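Local structure of endo-1,4-beta-xylanase 1 (1XYN) at residues S64-S69 / E75-E80; Y102-N107 / N144-L149; T108-P113 / T118-Q123; Y124-N129 / Q140-A145. The protein hydrolyses internal 1,4-beta-xylosidic bonds of xylan, a plant cell wall hemicellulose, releasing xylooligosaccharides and xylose. All blocks are in the same frame, centred on the assembly; numbering follows the deposited sequence.

Contact 1: S64-S69 / E75-E80; sequences SVYGWS and EYYIME
Y66 and E75 meet across an antiparallel beta hairpin, where the phenol OH of Y66 gives its hydrogen to E75 OE2 over 2.6 Å. The carboxylate is predicted to be the nucleophile of this family 11 glycosidase. It receives the tyrosine on the anti lone pair of OE2, at the edge of the phenol ring. E75 gets there with CG anti to its own N (chi1 174°) and an extended chain that carries OE2 to Y66 OH and near W68 CZ2. W68 lies over the glutamate stem, with E75 CB above one face of its six-membered ring, and W68 NE1 donates to Y66 OH at 2.7 Å. Directly across the hairpin, Y66 turns its edge to the face of Y77 in a T-shaped pair, centroids 4.9 Å apart; both tyrosines probably bind substrate. On the reverse face, Y76 folds back over G67, whose CA sits 4.0 Å from the Y76 ring centroid in a CH-pi contact, while Y76 OH bonds to Q159. V65 and I78 touch through their CB atoms, their backbones joined by two hydrogen bonds. Accepting from W68 and donating to E75, Y66 OH is consistent with a second-shell group that positions the carboxylate.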
loop_
_atom_site.group_PDB
_atom_site.type_symbol
_atom_site.label_atom_id
_atom_site.label_comp_id
_atom_site.label_asym_id
_atom_site.label_seq_id
_atom_site.Cartn_x
_atom_site.Cartn_y
_atom_site.Cartn_z
ATOM N N SER A 64 11.776 -14.903 2.940
ATOM C CA SER A 64 12.965 -14.112 2.689
ATOM C C SER A 64 13.507 -13.301 3.846
ATOM O O SER A 64 12.810 -13.041 4.823
ATOM C CB SER A 64 12.670 -13.124 1.557
ATOM O OG SER A 64 11.684 -12.171 1.936
ATOM N N VAL A 65 14.779 -12.929 3.733
ATOM C CA VAL A 65 15.385 -12.058 4.720
ATOM C C VAL A 65 14.797 -10.737 4.238
ATOM O O VAL A 65 14.816 -10.450 3.037
ATOM C CB VAL A 65 16.935 -12.042 4.630
ATOM C CG1 VAL A 65 17.506 -10.946 5.533
ATOM C CG2 VAL A 65 17.516 -13.420 5.034
ATOM N N TYR A 66 14.164 -10.004 5.147
ATOM C CA TYR A 66 13.512 -8.737 4.834
ATOM C C TYR A 66 14.022 -7.641 5.765
ATOM O O TYR A 66 14.315 -7.898 6.934
ATOM C CB TYR A 66 11.987 -8.917 4.990
ATOM C CG TYR A 66 11.166 -7.646 4.937
ATOM C CD1 TYR A 66 10.856 -7.038 3.724
ATOM C CD2 TYR A 66 10.672 -7.062 6.107
ATOM C CE1 TYR A 66 10.073 -5.886 3.679
ATOM C CE2 TYR A 66 9.903 -5.925 6.070
ATOM C CZ TYR A 66 9.601 -5.337 4.852
ATOM O OH TYR A 66 8.815 -4.209 4.816
ATOM N N GLY A 67 14.104 -6.417 5.259
ATOM C CA GLY A 67 14.577 -5.328 6.087
ATOM C C GLY A 67 14.383 -3.942 5.504
ATOM O O GLY A 67 13.816 -3.767 4.418
ATOM N N TRP A 68 14.860 -2.955 6.252
ATOM C CA TRP A 68 14.769 -1.549 5.885
ATOM C C TRP A 68 16.102 -0.835 6.084
ATOM O O TRP A 68 17.011 -1.337 6.743
ATOM C CB TRP A 68 13.695 -0.845 6.719
ATOM C CG TRP A 68 12.314 -1.206 6.312
ATOM C CD1 TRP A 68 11.639 -2.334 6.650
ATOM C CD2 TRP A 68 11.455 -0.469 5.426
ATOM N NE1 TRP A 68 10.414 -2.358 6.025
ATOM C CE2 TRP A 68 10.273 -1.225 5.268
ATOM C CE3 TRP A 68 11.570 0.756 4.748
ATOM C CZ2 TRP A 68 9.212 -0.802 4.459
ATOM C CZ3 TRP A 68 10.513 1.176 3.946
ATOM C CH2 TRP A 68 9.351 0.398 3.809
ATOM N N SER A 69 16.182 0.366 5.536
ATOM C CA SER A 69 17.373 1.192 5.618
ATOM C C SER A 69 16.882 2.633 5.601
ATOM O O SER A 69 15.808 2.915 5.071
ATOM C CB SER A 69 18.267 0.906 4.406
ATOM O OG SER A 69 19.331 1.823 4.301
ATOM N N GLU A 75 13.659 -0.564 1.190
ATOM C CA GLU A 75 13.063 -1.812 1.648
ATOM C C GLU A 75 13.734 -2.900 0.817
ATOM O O GLU A 75 13.685 -2.870 -0.407
ATOM C CB GLU A 75 11.562 -1.807 1.386
ATOM C CG GLU A 75 10.851 -3.116 1.689
ATOM C CD GLU A 75 9.355 -3.025 1.448
ATOM O OE1 GLU A 75 8.955 -2.526 0.379
ATOM O OE2 GLU A 75 8.577 -3.437 2.335
ATOM N N TYR A 76 14.361 -3.868 1.466
ATOM C CA TYR A 76 15.023 -4.900 0.714
ATOM C C TYR A 76 14.552 -6.305 1.043
ATOM O O TYR A 76 14.037 -6.562 2.124
ATOM C CB TYR A 76 16.547 -4.763 0.856
ATOM C CG TYR A 76 17.107 -4.985 2.246
ATOM C CD1 TYR A 76 17.351 -6.277 2.712
ATOM C CD2 TYR A 76 17.393 -3.908 3.096
ATOM C CE1 TYR A 76 17.861 -6.502 3.988
ATOM C CE2 TYR A 76 17.906 -4.124 4.382
ATOM C CZ TYR A 76 18.134 -5.428 4.815
ATOM O OH TYR A 76 18.630 -5.688 6.073
ATOM N N TYR A 77 14.715 -7.202 0.078
ATOM C CA TYR A 77 14.328 -8.598 0.221
ATOM C C TYR A 77 15.425 -9.456 -0.369
ATOM O O TYR A 77 16.082 -9.069 -1.333
ATOM C CB TYR A 77 13.063 -8.941 -0.586
ATOM C CG TYR A 77 11.761 -8.283 -0.184
ATOM C CD1 TYR A 77 11.591 -6.908 -0.308
ATOM C CD2 TYR A 77 10.669 -9.051 0.236
ATOM C CE1 TYR A 77 10.380 -6.309 -0.034
ATOM C CE2 TYR A 77 9.443 -8.462 0.517
ATOM C CZ TYR A 77 9.308 -7.081 0.375
ATOM O OH TYR A 77 8.111 -6.454 0.630
ATOM N N ILE A 78 15.593 -10.635 0.209
ATOM C CA ILE A 78 16.545 -11.620 -0.267
ATOM C C ILE A 78 15.698 -12.874 -0.184
ATOM O O ILE A 78 15.676 -13.564 0.842
ATOM C CB ILE A 78 17.797 -11.735 0.627
ATOM C CG1 ILE A 78 18.602 -10.431 0.567
ATOM C CG2 ILE A 78 18.669 -12.901 0.146
ATOM C CD1 ILE A 78 19.686 -10.318 1.613
ATOM N N MET A 79 14.899 -13.072 -1.230
ATOM C CA MET A 79 13.987 -14.200 -1.325
ATOM C C MET A 79 14.675 -15.523 -1.534
ATOM O O MET A 79 15.394 -15.700 -2.507
ATOM C CB MET A 79 12.981 -13.963 -2.448
ATOM C CG MET A 79 11.907 -12.971 -2.100
ATOM S SD MET A 79 10.907 -12.541 -3.522
ATOM C CE MET A 79 10.849 -10.764 -3.311
ATOM N N GLU A 80 14.452 -16.440 -0.603
ATOM C CA GLU A 80 15.028 -17.770 -0.669
ATOM C C GLU A 80 14.010 -18.700 -1.275
ATOM O O GLU A 80 14.335 -19.782 -1.779
ATOM C CB GLU A 80 15.421 -18.250 0.730
ATOM C CG GLU A 80 16.462 -17.359 1.396
ATOM C CD GLU A 80 17.781 -17.360 0.647
ATOM O OE1 GLU A 80 18.370 -18.446 0.500
ATOM O OE2 GLU A 80 18.234 -16.280 0.214
HETATM O O HOH W 1 18.538 -3.582 8.015
#

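Contact 2: Y102-N107 / N144-L149; sequences YTIWEN and NAWASL
Apolar packing joins segment 102-107 of strand 100-109 to the C-terminal part of helix 139-148, the one helix of this family 11 beta-jelly-roll, which lies against the outer side of the large curved sheet. I104 carries the whole contact from the strand side, touching A145, W146 and L149 with its two methyl-bearing branches. I104 CG2, anti to the backbone N, makes the closer indole contact, meeting the pyrrole part of W146 at CD1, 3.7 Å away and oblique to the ring. The longer branch runs on through CG1 in an extended course (chi2 173°), which brings I104 CD1 to the helix surface beside A145 CB at 3.9 Å. W146 itself lies with its NE1 hydrogen-bonded to S126 and its ring against Y76, so the indole is held from the sheet as well as from the helix. V95 of strand 90-97 and L151 add further apolar cover around I104. At the helix end the L149 side chain reaches back to the strand, and its CD1 meets I104 CD1 tip to tip at 3.6 Å.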
loop_
_atom_site.group_PDB
_atom_site.type_symbol
_atom_site.label_atom_id
_atom_site.label_comp_id
_atom_site.label_asym_id
_atom_site.label_seq_id
_atom_site.Cartn_x
_atom_site.Cartn_y
_atom_site.Cartn_z
ATOM N N TYR A 102 21.202 -15.367 -7.835
ATOM C CA TYR A 102 20.039 -14.545 -7.527
ATOM C C TYR A 102 19.872 -13.477 -8.591
ATOM O O TYR A 102 20.852 -12.873 -9.013
ATOM C CB TYR A 102 20.228 -13.819 -6.185
ATOM C CG TYR A 102 20.251 -14.707 -4.966
ATOM C CD1 TYR A 102 21.303 -15.599 -4.742
ATOM C CD2 TYR A 102 19.220 -14.649 -4.028
ATOM C CE1 TYR A 102 21.328 -16.420 -3.612
ATOM C CE2 TYR A 102 19.234 -15.462 -2.894
ATOM C CZ TYR A 102 20.287 -16.343 -2.695
ATOM O OH TYR A 102 20.288 -17.154 -1.587
ATOM N N THR A 103 18.643 -13.244 -9.036
ATOM C CA THR A 103 18.419 -12.182 -10.006
ATOM C C THR A 103 18.074 -10.941 -9.180
ATOM O O THR A 103 17.213 -10.974 -8.299
ATOM C CB THR A 103 17.303 -12.517 -11.027
ATOM O OG1 THR A 103 16.041 -12.603 -10.363
ATOM C CG2 THR A 103 17.593 -13.843 -11.707
ATOM N N ILE A 104 18.820 -9.874 -9.401
ATOM C CA ILE A 104 18.613 -8.640 -8.668
ATOM C C ILE A 104 17.625 -7.746 -9.400
ATOM O O ILE A 104 17.666 -7.649 -10.622
ATOM C CB ILE A 104 19.955 -7.920 -8.465
ATOM C CG1 ILE A 104 20.915 -8.852 -7.718
ATOM C CG2 ILE A 104 19.764 -6.606 -7.709
ATOM C CD1 ILE A 104 22.321 -8.317 -7.600
ATOM N N TRP A 105 16.705 -7.148 -8.643
ATOM C CA TRP A 105 15.688 -6.248 -9.178
ATOM C C TRP A 105 15.677 -4.964 -8.370
ATOM O O TRP A 105 16.093 -4.939 -7.213
ATOM C CB TRP A 105 14.275 -6.845 -9.054
ATOM C CG TRP A 105 14.057 -8.149 -9.717
ATOM C CD1 TRP A 105 14.546 -9.365 -9.324
ATOM C CD2 TRP A 105 13.239 -8.395 -10.862
ATOM N NE1 TRP A 105 14.073 -10.355 -10.147
ATOM C CE2 TRP A 105 13.269 -9.792 -11.104
ATOM C CE3 TRP A 105 12.478 -7.574 -11.707
ATOM C CZ2 TRP A 105 12.566 -10.390 -12.162
ATOM C CZ3 TRP A 105 11.774 -8.166 -12.756
ATOM C CH2 TRP A 105 11.826 -9.566 -12.973
ATOM N N GLU A 106 15.221 -3.892 -8.996
ATOM C CA GLU A 106 15.076 -2.614 -8.320
ATOM C C GLU A 106 13.650 -2.211 -8.655
ATOM O O GLU A 106 13.201 -2.362 -9.796
ATOM C CB GLU A 106 16.057 -1.555 -8.822
ATOM C CG GLU A 106 15.772 -0.166 -8.217
ATOM C CD GLU A 106 16.925 0.828 -8.352
ATOM O OE1 GLU A 106 17.507 0.938 -9.453
ATOM O OE2 GLU A 106 17.246 1.509 -7.350
ATOM N N ASN A 107 12.929 -1.730 -7.653
ATOM C CA ASN A 107 11.550 -1.330 -7.846
ATOM C C ASN A 107 11.299 -0.088 -7.027
ATOM O O ASN A 107 12.122 0.290 -6.196
ATOM C CB ASN A 107 10.616 -2.457 -7.396
ATOM C CG ASN A 107 9.163 -2.174 -7.718
ATOM O OD1 ASN A 107 8.852 -1.497 -8.702
ATOM N ND2 ASN A 107 8.263 -2.704 -6.902
ATOM N N ASN A 144 26.980 -5.986 -1.296
ATOM C CA ASN A 144 28.085 -5.649 -2.191
ATOM C C ASN A 144 27.579 -5.625 -3.633
ATOM O O ASN A 144 27.793 -4.651 -4.354
ATOM C CB ASN A 144 29.239 -6.657 -2.057
ATOM C CG ASN A 144 30.033 -6.492 -0.759
ATOM O OD1 ASN A 144 29.808 -5.561 0.013
ATOM N ND2 ASN A 144 30.965 -7.396 -0.525
ATOM N N ALA A 145 26.869 -6.684 -4.024
ATOM C CA ALA A 145 26.308 -6.803 -5.371
ATOM C C ALA A 145 25.333 -5.664 -5.668
ATOM O O ALA A 145 25.311 -5.120 -6.775
ATOM C CB ALA A 145 25.621 -8.127 -5.530
ATOM N N TRP A 146 24.544 -5.291 -4.668
ATOM C CA TRP A 146 23.583 -4.215 -4.823
ATOM C C TRP A 146 24.311 -2.894 -5.053
ATOM O O TRP A 146 23.996 -2.158 -5.987
ATOM C CB TRP A 146 22.667 -4.126 -3.592
ATOM C CG TRP A 146 21.683 -5.285 -3.454
ATOM C CD1 TRP A 146 21.381 -6.241 -4.398
ATOM C CD2 TRP A 146 20.876 -5.593 -2.307
ATOM N NE1 TRP A 146 20.438 -7.114 -3.903
ATOM C CE2 TRP A 146 20.110 -6.743 -2.626
ATOM C CE3 TRP A 146 20.726 -5.012 -1.043
ATOM C CZ2 TRP A 146 19.209 -7.317 -1.726
ATOM C CZ3 TRP A 146 19.831 -5.586 -0.151
ATOM C CH2 TRP A 146 19.086 -6.727 -0.500
ATOM N N ALA A 147 25.314 -2.622 -4.222
ATOM C CA ALA A 147 26.096 -1.394 -4.324
ATOM C C ALA A 147 26.793 -1.270 -5.674
ATOM O O ALA A 147 26.784 -0.195 -6.273
ATOM C CB ALA A 147 27.123 -1.330 -3.198
ATOM N N SER A 148 27.346 -2.383 -6.165
ATOM C CA SER A 148 28.061 -2.396 -7.444
ATOM C C SER A 148 27.177 -2.111 -8.655
ATOM O O SER A 148 27.673 -1.692 -9.703
ATOM C CB SER A 148 28.822 -3.715 -7.640
ATOM O OG SER A 148 27.955 -4.811 -7.854
ATOM N N LEU A 149 25.873 -2.338 -8.506
ATOM C CA LEU A 149 24.913 -2.089 -9.574
ATOM C C LEU A 149 24.201 -0.753 -9.379
ATOM O O LEU A 149 23.250 -0.439 -10.098
ATOM C CB LEU A 149 23.890 -3.220 -9.635
ATOM C CG LEU A 149 24.450 -4.596 -10.013
ATOM C CD1 LEU A 149 23.406 -5.691 -9.781
ATOM C CD2 LEU A 149 24.907 -4.582 -11.461
#

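Contact 3: T108-P113 / T118-Q123; sequences TRVNEP and TATFNQ
Antiparallel pairing between 108-113 and 118-123 slips by one residue at a G1 beta bulge, where N111, with positive phi (50°), and E112 both face A119. Before the bulge R109 and F121 exchange two backbone hydrogen bonds; after it E112 and A119 exchange two more, E112 N to A119 O and A119 N to E112 O, each 2.7 Å. The bulge is secured by a side chain: T120 OG1 accepts from the backbone N of N111 at 3.0 Å in a nearly straight bond (164°), and a water links the same hydroxyl to N111 OD1. R109 CB packs over one face of the F121 ring, 4.0 Å from its centroid, while E112 O comes to the ring edge. R109 bends at chi2 and crosses Q123, to which NE gives a weak bond; the firmer partner of Q123 OE1 is N107 ND2. The R109 guanidinium reaches E112 and V110 O of the second subunit, and E112 receives the equivalent arginine in return. T108 and N122 lie side by side, T108 OG1 donating to N122 OD1 at 3.0 Å. R109, P113 and Q123 probably bind substrate, and this bulged hairpin forms the thumb of family 11 xylanases, overhanging the active-site cleft.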
loop_
_atom_site.group_PDB
_atom_site.type_symbol
_atom_site.label_atom_id
_atom_site.label_comp_id
_atom_site.label_asym_id
_atom_site.label_seq_id
_atom_site.Cartn_x
_atom_site.Cartn_y
_atom_site.Cartn_z
ATOM N N THR A 108 10.185 0.574 -7.298
ATOM C CA THR A 108 9.838 1.776 -6.574
ATOM C C THR A 108 8.406 1.648 -6.069
ATOM O O THR A 108 7.532 1.114 -6.751
ATOM C CB THR A 108 10.002 3.030 -7.459
ATOM O OG1 THR A 108 11.316 3.035 -8.031
ATOM C CG2 THR A 108 9.819 4.303 -6.637
ATOM N N ARG A 109 8.211 2.060 -4.825
ATOM C CA ARG A 109 6.915 2.025 -4.170
ATOM C C ARG A 109 6.518 3.473 -3.897
ATOM O O ARG A 109 7.148 4.153 -3.089
ATOM C CB ARG A 109 7.026 1.226 -2.865
ATOM C CG ARG A 109 7.077 -0.288 -3.066
ATOM C CD ARG A 109 5.740 -0.777 -3.604
ATOM N NE ARG A 109 5.730 -2.193 -3.962
ATOM C CZ ARG A 109 4.727 -2.796 -4.606
ATOM N NH1 ARG A 109 3.646 -2.108 -4.961
ATOM N NH2 ARG A 109 4.813 -4.089 -4.912
ATOM N N VAL A 110 5.520 3.962 -4.627
ATOM C CA VAL A 110 5.056 5.341 -4.464
ATOM C C VAL A 110 3.938 5.448 -3.436
ATOM O O VAL A 110 2.954 4.711 -3.510
ATOM C CB VAL A 110 4.572 5.933 -5.812
ATOM C CG1 VAL A 110 3.841 7.250 -5.588
ATOM C CG2 VAL A 110 5.759 6.141 -6.741
ATOM N N ASN A 111 4.098 6.364 -2.483
ATOM C CA ASN A 111 3.103 6.591 -1.430
ATOM C C ASN A 111 2.694 5.284 -0.768
ATOM O O ASN A 111 1.508 4.954 -0.699
ATOM C CB ASN A 111 1.865 7.283 -2.000
ATOM C CG ASN A 111 2.180 8.632 -2.610
ATOM O OD1 ASN A 111 2.978 9.403 -2.070
ATOM N ND2 ASN A 111 1.555 8.926 -3.745
ATOM N N GLU A 112 3.687 4.518 -0.339
ATOM C CA GLU A 112 3.455 3.240 0.311
ATOM C C GLU A 112 3.856 3.317 1.778
ATOM O O GLU A 112 4.722 4.098 2.159
ATOM C CB GLU A 112 4.263 2.146 -0.385
ATOM C CG GLU A 112 3.928 1.979 -1.860
ATOM C CD GLU A 112 2.486 1.586 -2.109
ATOM O OE1 GLU A 112 1.941 0.781 -1.317
ATOM O OE2 GLU A 112 1.900 2.071 -3.103
ATOM N N PRO A 113 3.215 2.513 2.629
ATOM C CA PRO A 113 3.552 2.532 4.051
ATOM C C PRO A 113 4.992 2.107 4.312
ATOM O O PRO A 113 5.501 1.169 3.690
ATOM C CB PRO A 113 2.540 1.557 4.652
ATOM C CG PRO A 113 2.245 0.623 3.523
ATOM C CD PRO A 113 2.117 1.567 2.365
ATOM N N THR A 118 3.847 6.803 5.467
ATOM C CA THR A 118 3.629 6.511 4.053
ATOM C C THR A 118 4.608 7.371 3.254
ATOM O O THR A 118 4.684 8.600 3.436
ATOM C CB THR A 118 2.164 6.739 3.630
ATOM O OG1 THR A 118 1.758 8.068 3.963
ATOM C CG2 THR A 118 1.258 5.752 4.350
ATOM N N ALA A 119 5.418 6.703 2.436
ATOM C CA ALA A 119 6.437 7.376 1.647
ATOM C C ALA A 119 6.700 6.690 0.317
ATOM O O ALA A 119 6.103 5.666 -0.000
ATOM C CB ALA A 119 7.737 7.449 2.447
ATOM N N THR A 120 7.589 7.293 -0.465
ATOM C CA THR A 120 7.989 6.764 -1.762
ATOM C C THR A 120 9.438 6.359 -1.567
ATOM O O THR A 120 10.241 7.145 -1.072
ATOM C CB THR A 120 7.864 7.831 -2.861
ATOM O OG1 THR A 120 6.481 8.152 -3.044
ATOM C CG2 THR A 120 8.438 7.326 -4.182
ATOM N N PHE A 121 9.771 5.136 -1.955
ATOM C CA PHE A 121 11.119 4.629 -1.758
ATOM C C PHE A 121 11.394 3.491 -2.729
ATOM O O PHE A 121 10.479 2.971 -3.355
ATOM C CB PHE A 121 11.227 4.107 -0.325
ATOM C CG PHE A 121 10.107 3.167 0.057
ATOM C CD1 PHE A 121 8.918 3.662 0.582
ATOM C CD2 PHE A 121 10.222 1.795 -0.162
ATOM C CE1 PHE A 121 7.862 2.812 0.876
ATOM C CE2 PHE A 121 9.169 0.931 0.132
ATOM C CZ PHE A 121 7.988 1.439 0.649
ATOM N N ASN A 122 12.645 3.072 -2.815
ATOM C CA ASN A 122 13.014 1.988 -3.716
ATOM C C ASN A 122 13.113 0.648 -2.985
ATOM O O ASN A 122 13.169 0.597 -1.758
ATOM C CB ASN A 122 14.347 2.317 -4.397
ATOM C CG ASN A 122 14.272 3.579 -5.241
ATOM O OD1 ASN A 122 13.712 3.573 -6.335
ATOM N ND2 ASN A 122 14.806 4.678 -4.717
ATOM N N GLN A 123 13.120 -0.435 -3.751
ATOM C CA GLN A 123 13.235 -1.776 -3.201
ATOM C C GLN A 123 14.411 -2.456 -3.882
ATOM O O GLN A 123 14.561 -2.358 -5.099
ATOM C CB GLN A 123 11.985 -2.610 -3.505
ATOM C CG GLN A 123 10.676 -2.112 -2.931
ATOM C CD GLN A 123 9.533 -3.076 -3.232
ATOM O OE1 GLN A 123 9.032 -3.123 -4.351
ATOM N NE2 GLN A 123 9.143 -3.867 -2.239
HETATM O O HOH W 2 5.281 10.238 -1.195
#

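Contact 4: Y124-N129 / Q140-A145; sequences YISVRN and QNHFNA
S126 and H142 face each other where strand 119-128 of the beta-jelly-roll passes helix 139-148, each side chain directed at the opposite element. The imidazole presents its edge to the serine: S126 OG lies near the ring plane and 3.0 Å from H142 ND1, in a hydrogen bond whose direction is open. The first torsions (chi1 -72° in S126, -67° in H142) direct the serine OG and the imidazole toward each other, and chi2 of H142 (-86°) then turns ND1 to the serine. The serine hydroxyl has a second partner, accepting from W146 NE1 one turn farther along the helix, so a single buried oxygen ties two helix residues to the sheet. Another ring steadies H142: Y102 of strand 100-109 meets it edge-to-face, with I78 and V95 also against the imidazole. The closeness is not confined to the hydrogen-bonded atoms, for S126 CB also lies 3.3 Å from H142 ND1.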
loop_
_atom_site.group_PDB
_atom_site.type_symbol
_atom_site.label_atom_id
_atom_site.label_comp_id
_atom_site.label_asym_id
_atom_site.label_seq_id
_atom_site.Cartn_x
_atom_site.Cartn_y
_atom_site.Cartn_z
ATOM N N TYR A 124 15.257 -3.126 -3.105
ATOM C CA TYR A 124 16.385 -3.862 -3.668
ATOM C C TYR A 124 16.056 -5.320 -3.388
ATOM O O TYR A 124 16.056 -5.759 -2.243
ATOM C CB TYR A 124 17.700 -3.482 -2.993
ATOM C CG TYR A 124 18.051 -2.014 -3.066
ATOM C CD1 TYR A 124 17.447 -1.165 -3.998
ATOM C CD2 TYR A 124 18.980 -1.465 -2.188
ATOM C CE1 TYR A 124 17.761 0.189 -4.047
ATOM C CE2 TYR A 124 19.296 -0.120 -2.228
ATOM C CZ TYR A 124 18.688 0.701 -3.154
ATOM O OH TYR A 124 19.017 2.035 -3.172
ATOM N N ILE A 125 15.752 -6.074 -4.436
ATOM C CA ILE A 125 15.381 -7.464 -4.258
ATOM C C ILE A 125 16.355 -8.443 -4.889
ATOM O O ILE A 125 16.832 -8.227 -5.994
ATOM C CB ILE A 125 13.961 -7.723 -4.840
ATOM C CG1 ILE A 125 12.953 -6.720 -4.270
ATOM C CG2 ILE A 125 13.517 -9.158 -4.564
ATOM C CD1 ILE A 125 11.589 -6.758 -4.944
ATOM N N SER A 126 16.636 -9.522 -4.169
ATOM C CA SER A 126 17.512 -10.584 -4.647
ATOM C C SER A 126 16.653 -11.844 -4.614
ATOM O O SER A 126 16.325 -12.328 -3.542
ATOM C CB SER A 126 18.719 -10.768 -3.710
ATOM O OG SER A 126 19.665 -9.708 -3.797
ATOM N N VAL A 127 16.255 -12.352 -5.776
ATOM C CA VAL A 127 15.434 -13.560 -5.829
ATOM C C VAL A 127 16.248 -14.799 -6.206
ATOM O O VAL A 127 16.760 -14.903 -7.322
ATOM C CB VAL A 127 14.259 -13.409 -6.817
ATOM C CG1 VAL A 127 13.388 -14.658 -6.793
ATOM C CG2 VAL A 127 13.437 -12.172 -6.485
ATOM N N ARG A 128 16.356 -15.737 -5.268
ATOM C CA ARG A 128 17.104 -16.971 -5.480
ATOM C C ARG A 128 16.543 -17.791 -6.634
ATOM O O ARG A 128 15.345 -18.077 -6.679
ATOM C CB ARG A 128 17.110 -17.799 -4.201
ATOM C CG ARG A 128 17.983 -19.014 -4.273
ATOM C CD ARG A 128 17.983 -19.750 -2.957
ATOM N NE ARG A 128 18.938 -20.856 -2.961
ATOM C CZ ARG A 128 20.180 -20.787 -2.487
ATOM N NH1 ARG A 128 20.638 -19.658 -1.959
ATOM N NH2 ARG A 128 20.966 -21.855 -2.544
ATOM N N ASN A 129 17.416 -18.192 -7.557
ATOM C CA ASN A 129 16.995 -18.969 -8.724
ATOM C C ASN A 129 16.661 -20.413 -8.383
ATOM O O ASN A 129 15.952 -21.085 -9.128
ATOM C CB ASN A 129 18.045 -18.893 -9.848
ATOM C CG ASN A 129 18.218 -17.471 -10.404
ATOM O OD1 ASN A 129 17.315 -16.644 -10.320
ATOM N ND2 ASN A 129 19.386 -17.192 -10.966
ATOM N N GLN A 140 26.154 -9.819 3.278
ATOM C CA GLN A 140 27.128 -8.885 2.701
ATOM C C GLN A 140 27.279 -9.071 1.197
ATOM O O GLN A 140 27.418 -8.099 0.467
ATOM C CB GLN A 140 28.499 -8.994 3.368
ATOM C CG GLN A 140 28.740 -7.983 4.480
ATOM C CD GLN A 140 28.575 -6.532 4.050
ATOM O OE1 GLN A 140 29.366 -6.000 3.276
ATOM N NE2 GLN A 140 27.559 -5.872 4.593
ATOM N N ASN A 141 27.249 -10.317 0.738
ATOM C CA ASN A 141 27.361 -10.596 -0.689
ATOM C C ASN A 141 26.260 -9.875 -1.471
ATOM O O ASN A 141 26.482 -9.430 -2.598
ATOM C CB ASN A 141 27.293 -12.102 -0.945
ATOM C CG ASN A 141 28.524 -12.847 -0.420
ATOM O OD1 ASN A 141 29.523 -12.237 -0.030
ATOM N ND2 ASN A 141 28.457 -14.172 -0.425
ATOM N N HIS A 142 25.082 -9.752 -0.869
ATOM C CA HIS A 142 23.970 -9.067 -1.512
ATOM C C HIS A 142 24.148 -7.566 -1.436
ATOM O O HIS A 142 23.896 -6.867 -2.408
ATOM C CB HIS A 142 22.636 -9.496 -0.904
ATOM C CG HIS A 142 22.303 -10.929 -1.175
ATOM N ND1 HIS A 142 21.672 -11.338 -2.329
ATOM C CD2 HIS A 142 22.599 -12.060 -0.490
ATOM C CE1 HIS A 142 21.598 -12.656 -2.347
ATOM N NE2 HIS A 142 22.155 -13.118 -1.243
ATOM N N PHE A 143 24.625 -7.069 -0.304
ATOM C CA PHE A 143 24.842 -5.636 -0.155
ATOM C C PHE A 143 25.954 -5.156 -1.107
ATOM O O PHE A 143 25.885 -4.046 -1.644
ATOM C CB PHE A 143 25.205 -5.302 1.295
ATOM C CG PHE A 143 24.149 -5.684 2.300
ATOM C CD1 PHE A 143 22.798 -5.663 1.961
ATOM C CD2 PHE A 143 24.507 -6.054 3.592
ATOM C CE1 PHE A 143 21.822 -6.001 2.889
ATOM C CE2 PHE A 143 23.537 -6.394 4.528
ATOM C CZ PHE A 143 22.194 -6.366 4.175
ATOM N N ASN A 144 26.980 -5.986 -1.296
ATOM C CA ASN A 144 28.085 -5.649 -2.191
ATOM C C ASN A 144 27.579 -5.625 -3.633
ATOM O O ASN A 144 27.793 -4.651 -4.354
ATOM C CB ASN A 144 29.239 -6.657 -2.057
ATOM C CG ASN A 144 30.033 -6.492 -0.759
ATOM O OD1 ASN A 144 29.808 -5.561 0.013
ATOM N ND2 ASN A 144 30.965 -7.396 -0.525
ATOM N N ALA A 145 26.869 -6.684 -4.024
ATOM C CA ALA A 145 26.308 -6.803 -5.371
ATOM C C ALA A 145 25.333 -5.664 -5.668
ATOM O O ALA A 145 25.311 -5.120 -6.775
ATOM C CB ALA A 145 25.621 -8.127 -5.530
#

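Contact 1 lies near the centre of the chain, contacts 2 and 4 at the helix and contact 3 at the thumb. Contact 1 closes first along the chain, as a local hairpin; contact 3 is nested within the loop closed by contact 2, and contact 4 follows contact 3 on the same strand, 119-128. The neighbours of that strand, 74-79 and 100-109, take part in contacts 1 and 2. Contacts 2 and 4, with centres 6 Å apart, share helix 139-148 and residues N144 and A145. Contacts 1 and 3 lie about 15 Å apart between centres, meeting where E75 approaches F121 and Q123. The sheet thus carries the predicted nucleophile and the thumb hairpin, with the helix packed on its outer side.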